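Local coordinates for protein STU0660 (Streptococcus thermophilus, PDB 3ZTH) that is a large Csn2 protein of CRISPR-mediated bacterial immunity that probably binds DNA and carries magnesium ions, at residues 108-111 with 112-116; 122-125 with 126-129. One frame throughout, in Å; residues are numbered along the deposited sequence.

Interaction 1 of 2, residues 108-111 with 112-116; sequences QVDI and VGHLE
Q108 and V112 meet across the first turn of helix 109-130, with Q108 in the N-cap position. Backbone bonds carry most of the contact. V112 N donates to Q108 O over 2.9 Å at an N-H...O angle of 160°, and the bond from G113 N to V109 O is weak. I111 O accepts twice, from H114 N at 2.7 Å and, weakly, from L115 N, so the helix here mixes i+3 and i+4 bonding.

Side-chain contacts are few. The CG2 branch of V112 lies beside its own N, since CG1 is the one turned anti to that nitrogen (chi1 172°), and CG2 rests 3.5 Å from Q108 O. H114 CB lies 3.3 Å from I111 O, with the ring carbon CG beside the backbone N (chi1 -67°). I111 packs on I125 and H114 on L124 of the second subunit, while H114 ND1 is hydrogen-bonded to OE1 of Q121 there. The amide of Q108 turns back to its own chain, with NE2 bonded to I105 O.

D110 and H114 come close without bonding. The D110 carboxylate stands nearly perpendicular to the H114 imidazole, with OD1 4.1 Å from NE2, and H114 CD2 approaches D110 O to 3.4 Å.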
ATOM      1  N   GLN A 108     -23.616 -13.701 -22.990  1.00 77.22           N
ATOM      2  CA  GLN A 108     -24.690 -14.446 -23.646  1.00 78.81           C
ATOM      3  C   GLN A 108     -25.998 -14.288 -22.882  1.00 78.99           C
ATOM      4  O   GLN A 108     -26.045 -14.513 -21.674  1.00 78.54           O
ATOM      5  CB  GLN A 108     -24.354 -15.934 -23.726  1.00 79.58           C
ATOM      6  CG  GLN A 108     -23.145 -16.261 -24.566  1.00 82.40           C
ATOM      7  CD  GLN A 108     -23.004 -17.750 -24.800  1.00 85.06           C
ATOM      8  OE1 GLN A 108     -23.749 -18.342 -25.586  1.00 85.55           O
ATOM      9  NE2 GLN A 108     -22.053 -18.372 -24.106  1.00 86.24           N
ATOM     10  N   VAL A 109     -27.056 -13.909 -23.595  1.00 79.48           N
ATOM     11  CA  VAL A 109     -28.373 -13.713 -22.991  1.00 79.92           C
ATOM     12  C   VAL A 109     -28.670 -14.799 -21.967  1.00 79.89           C
ATOM     13  O   VAL A 109     -29.310 -14.557 -20.944  1.00 80.20           O
ATOM     14  CB  VAL A 109     -29.487 -13.724 -24.061  1.00 80.03           C
ATOM     15  CG1 VAL A 109     -30.844 -13.568 -23.398  1.00 80.20           C
ATOM     16  CG2 VAL A 109     -29.259 -12.598 -25.058  1.00 80.41           C
ATOM     17  N   ASP A 110     -28.196 -16.002 -22.261  1.00 79.80           N
ATOM     18  CA  ASP A 110     -28.379 -17.146 -21.383  1.00 79.27           C
ATOM     19  C   ASP A 110     -27.734 -16.899 -20.013  1.00 78.43           C
ATOM     20  O   ASP A 110     -28.384 -17.044 -18.976  1.00 78.06           O
ATOM     21  CB  ASP A 110     -27.788 -18.385 -22.072  1.00 80.44           C
ATOM     22  CG  ASP A 110     -27.132 -19.348 -21.105  1.00 81.81           C
ATOM     23  OD1 ASP A 110     -27.812 -19.808 -20.164  1.00 82.59           O
ATOM     24  OD2 ASP A 110     -25.932 -19.648 -21.299  1.00 82.22           O
ATOM     25  N   ILE A 111     -26.462 -16.506 -20.017  1.00 77.33           N
ATOM     26  CA  ILE A 111     -25.722 -16.246 -18.781  1.00 75.53           C
ATOM     27  C   ILE A 111     -26.149 -14.949 -18.107  1.00 74.19           C
ATOM     28  O   ILE A 111     -26.404 -14.922 -16.902  1.00 74.37           O
ATOM     29  CB  ILE A 111     -24.206 -16.168 -19.043  1.00 76.08           C
ATOM     30  CG1 ILE A 111     -23.716 -17.484 -19.650  1.00 76.11           C
ATOM     31  CG2 ILE A 111     -23.467 -15.873 -17.745  1.00 76.13           C
ATOM     32  CD1 ILE A 111     -22.248 -17.486 -19.985  1.00 77.56           C
ATOM     33  N   VAL A 112     -26.206 -13.875 -18.888  1.00 71.89           N
ATOM     34  CA  VAL A 112     -26.607 -12.566 -18.387  1.00 69.62           C
ATOM     35  C   VAL A 112     -27.827 -12.674 -17.472  1.00 68.97           C
ATOM     36  O   VAL A 112     -27.957 -11.923 -16.500  1.00 68.96           O
ATOM     37  CB  VAL A 112     -26.941 -11.612 -19.558  1.00 69.11           C
ATOM     38  CG1 VAL A 112     -27.533 -10.317 -19.029  1.00 68.72           C
ATOM     39  CG2 VAL A 112     -25.684 -11.327 -20.367  1.00 68.83           C
ATOM     40  N   GLY A 113     -28.712 -13.616 -17.790  1.00 67.91           N
ATOM     41  CA  GLY A 113     -29.914 -13.812 -17.000  1.00 65.56           C
ATOM     42  C   GLY A 113     -29.618 -14.241 -15.580  1.00 64.79           C
ATOM     43  O   GLY A 113     -30.288 -13.812 -14.641  1.00 64.70           O
ATOM     44  N   HIS A 114     -28.613 -15.093 -15.419  1.00 64.12           N
ATOM     45  CA  HIS A 114     -28.234 -15.570 -14.099  1.00 64.09           C
ATOM     46  C   HIS A 114     -27.621 -14.437 -13.274  1.00 63.12           C
ATOM     47  O   HIS A 114     -27.636 -14.474 -12.044  1.00 61.68           O
ATOM     48  CB  HIS A 114     -27.248 -16.734 -14.228  1.00 66.26           C
ATOM     49  CG  HIS A 114     -27.842 -17.966 -14.840  1.00 68.45           C
ATOM     50  ND1 HIS A 114     -28.839 -18.696 -14.227  1.00 69.51           N
ATOM     51  CD2 HIS A 114     -27.580 -18.596 -16.011  1.00 68.22           C
ATOM     52  CE1 HIS A 114     -29.163 -19.723 -14.992  1.00 69.05           C
ATOM     53  NE2 HIS A 114     -28.415 -19.685 -16.080  1.00 68.57           N
ATOM     54  N   LEU A 115     -27.084 -13.432 -13.958  1.00 62.26           N
ATOM     55  CA  LEU A 115     -26.487 -12.289 -13.281  1.00 62.74           C
ATOM     56  C   LEU A 115     -27.623 -11.510 -12.625  1.00 64.17           C
ATOM     57  O   LEU A 115     -27.520 -11.072 -11.475  1.00 63.67           O
ATOM     58  CB  LEU A 115     -25.775 -11.377 -14.283  1.00 61.44           C
ATOM     59  CG  LEU A 115     -24.395 -10.819 -13.911  1.00 60.56           C
ATOM     60  CD1 LEU A 115     -24.166  -9.516 -14.670  1.00 58.32           C
ATOM     61  CD2 LEU A 115     -24.297 -10.583 -12.414  1.00 60.33           C
ATOM     62  N   GLU A 116     -28.708 -11.344 -13.375  1.00 65.22           N
ATOM     63  CA  GLU A 116     -29.871 -10.624 -12.887  1.00 65.51           C
ATOM     64  C   GLU A 116     -30.454 -11.311 -11.668  1.00 64.60           C
ATOM     65  O   GLU A 116     -30.801 -10.654 -10.689  1.00 64.99           O
ATOM     66  CB  GLU A 116     -30.920 -10.518 -13.986  1.00 67.01           C
ATOM     67  CG  GLU A 116     -30.467  -9.663 -15.155  1.00 69.49           C
ATOM     68  CD  GLU A 116     -31.494  -9.601 -16.267  1.00 71.37           C
ATOM     69  OE1 GLU A 116     -32.649  -9.202 -15.994  1.00 72.54           O
ATOM     70  OE2 GLU A 116     -31.142  -9.948 -17.415  1.00 72.05           O
TER

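Interaction 2 of 2, residues 122-125 with 126-129; sequences VELI and EEAM
E123 and E126, near the C-terminal end of helix 109-130, lie side by side one helical turn apart, pointing the same way, with OE1 of E123 3.5 Å from OE1 of E126 and the carboxylate planes turned 61° from each other. E123 gets there by bending at chi2 (-79°), whereas E126 runs extended. The neighbouring E127 lays its chain over the backbone instead, its CG 3.2 Å from E123 O, and its OE1 comes 4.1 Å from CD2 of L124. On the apolar side, CG2 of I125 touches SE of the selenomethionine M129 at 4.3 Å.

Backbone i to i+4 bonds fix the turn that carries these side chains: E126 N to V122 O at 2.8 Å, then E127 N to E123 O and A128 N to L124 O. Farther out, N146 of the same chain serves both acids, its ND2 bonding OE1 of E123 and its backbone N reaching OE2 of E126 weakly. M129 packs on I111 and A128 on D110 of the second subunit.

The helix is thus amphipathic here. Two like-charged carboxylates so close would probably raise the proton affinity of one of them, and the N-H groups of N146 probably offset part of their repulsion.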
ATOM      1  N   VAL A 122     -28.987 -10.213  -4.080  1.00 67.38           N
ATOM      2  CA  VAL A 122     -28.156  -9.214  -3.432  1.00 67.96           C
ATOM      3  C   VAL A 122     -29.095  -8.144  -2.886  1.00 68.45           C
ATOM      4  O   VAL A 122     -29.055  -7.821  -1.699  1.00 69.00           O
ATOM      5  CB  VAL A 122     -27.158  -8.585  -4.435  1.00 68.29           C
ATOM      6  CG1 VAL A 122     -26.516  -7.342  -3.836  1.00 68.24           C
ATOM      7  CG2 VAL A 122     -26.088  -9.602  -4.795  1.00 66.64           C
ATOM      8  N   GLU A 123     -29.948  -7.611  -3.760  1.00 68.51           N
ATOM      9  CA  GLU A 123     -30.919  -6.592  -3.376  1.00 68.67           C
ATOM     10  C   GLU A 123     -31.750  -7.072  -2.199  1.00 68.36           C
ATOM     11  O   GLU A 123     -32.276  -6.268  -1.434  1.00 68.45           O
ATOM     12  CB  GLU A 123     -31.838  -6.272  -4.551  1.00 69.21           C
ATOM     13  CG  GLU A 123     -31.125  -5.600  -5.705  1.00 72.16           C
ATOM     14  CD  GLU A 123     -30.893  -4.127  -5.463  1.00 73.56           C
ATOM     15  OE1 GLU A 123     -30.566  -3.758  -4.314  1.00 75.45           O
ATOM     16  OE2 GLU A 123     -31.032  -3.337  -6.423  1.00 73.91           O
ATOM     17  N   LEU A 124     -31.876  -8.387  -2.058  1.00 68.57           N
ATOM     18  CA  LEU A 124     -32.634  -8.950  -0.950  1.00 69.26           C
ATOM     19  C   LEU A 124     -31.769  -8.944   0.300  1.00 69.83           C
ATOM     20  O   LEU A 124     -32.232  -8.578   1.381  1.00 71.24           O
ATOM     21  CB  LEU A 124     -33.084 -10.384  -1.251  1.00 69.13           C
ATOM     22  CG  LEU A 124     -34.085 -10.622  -2.386  1.00 69.31           C
ATOM     23  CD1 LEU A 124     -34.564 -12.066  -2.308  1.00 68.02           C
ATOM     24  CD2 LEU A 124     -35.267  -9.658  -2.279  1.00 67.64           C
ATOM     25  N   ILE A 125     -30.509  -9.348   0.156  1.00 69.65           N
ATOM     26  CA  ILE A 125     -29.603  -9.369   1.296  1.00 68.97           C
ATOM     27  C   ILE A 125     -29.450  -7.953   1.852  1.00 68.44           C
ATOM     28  O   ILE A 125     -29.302  -7.770   3.058  1.00 68.30           O
ATOM     29  CB  ILE A 125     -28.222  -9.949   0.909  1.00 68.63           C
ATOM     30  CG1 ILE A 125     -28.375 -11.426   0.529  1.00 68.40           C
ATOM     31  CG2 ILE A 125     -27.253  -9.834   2.077  1.00 67.58           C
ATOM     32  CD1 ILE A 125     -27.074 -12.110   0.152  1.00 68.11           C
ATOM     33  N   GLU A 126     -29.507  -6.958   0.972  1.00 67.85           N
ATOM     34  CA  GLU A 126     -29.397  -5.564   1.389  1.00 68.94           C
ATOM     35  C   GLU A 126     -30.601  -5.176   2.245  1.00 69.70           C
ATOM     36  O   GLU A 126     -30.456  -4.758   3.392  1.00 70.49           O
ATOM     37  CB  GLU A 126     -29.334  -4.634   0.173  1.00 68.47           C
ATOM     38  CG  GLU A 126     -29.189  -3.164   0.540  1.00 68.93           C
ATOM     39  CD  GLU A 126     -29.303  -2.234  -0.654  1.00 69.75           C
ATOM     40  OE1 GLU A 126     -30.403  -2.139  -1.236  1.00 70.49           O
ATOM     41  OE2 GLU A 126     -28.293  -1.594  -1.015  1.00 70.58           O
ATOM     42  N   GLU A 127     -31.792  -5.317   1.676  1.00 70.04           N
ATOM     43  CA  GLU A 127     -33.018  -4.977   2.378  1.00 70.35           C
ATOM     44  C   GLU A 127     -33.151  -5.682   3.721  1.00 70.32           C
ATOM     45  O   GLU A 127     -33.358  -5.040   4.746  1.00 71.75           O
ATOM     46  CB  GLU A 127     -34.225  -5.305   1.505  1.00 71.27           C
ATOM     47  CG  GLU A 127     -34.314  -4.461   0.254  1.00 73.07           C
ATOM     48  CD  GLU A 127     -35.606  -4.687  -0.501  1.00 75.57           C
ATOM     49  OE1 GLU A 127     -35.845  -5.838  -0.932  1.00 76.90           O
ATOM     50  OE2 GLU A 127     -36.383  -3.717  -0.658  1.00 76.54           O
ATOM     51  N   ALA A 128     -33.039  -7.002   3.719  1.00 70.50           N
ATOM     52  CA  ALA A 128     -33.149  -7.768   4.955  1.00 71.87           C
ATOM     53  C   ALA A 128     -32.112  -7.291   5.962  1.00 73.30           C
ATOM     54  O   ALA A 128     -32.263  -7.462   7.173  1.00 73.49           O
ATOM     55  CB  ALA A 128     -32.943  -9.237   4.664  1.00 71.73           C
HETATM   56  N   MSE A 129     -31.056  -6.684   5.443  1.00 74.31           N
HETATM   57  CA  MSE A 129     -29.971  -6.189   6.265  1.00 74.42           C
HETATM   58  C   MSE A 129     -30.287  -4.798   6.807  1.00 73.64           C
HETATM   59  O   MSE A 129     -29.954  -4.473   7.948  1.00 73.07           O
HETATM   60  CB  MSE A 129     -28.706  -6.165   5.423  1.00 77.18           C
HETATM   61  CG  MSE A 129     -27.435  -6.104   6.202  1.00 81.49           C
HETATM   62 SE   MSE A 129     -26.100  -7.110   5.259  1.00 89.37          SE
HETATM   63  CE  MSE A 129     -25.988  -8.626   6.461  1.00 83.82           C
TER

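Both contacts belong to helix 109-130, interaction 1 at its N-terminal end and interaction 2 near its C-terminal end. Their centres are 21 Å apart and their nearest atoms about 7 Å, so they do not touch, and residues 117-121 separate them along the chain. The helix reaches outward from the protein body: the two centres lie 36 and 49 Å from the centre of the chain, away from the magnesium sites. Both contacts touch the second subunit, and the pairing is reciprocal, with residues of 108-116 packing on residues of 122-129 in the other copy. This is consistent with an antiparallel pairing of the two helices and with a part for this arm in subunit association.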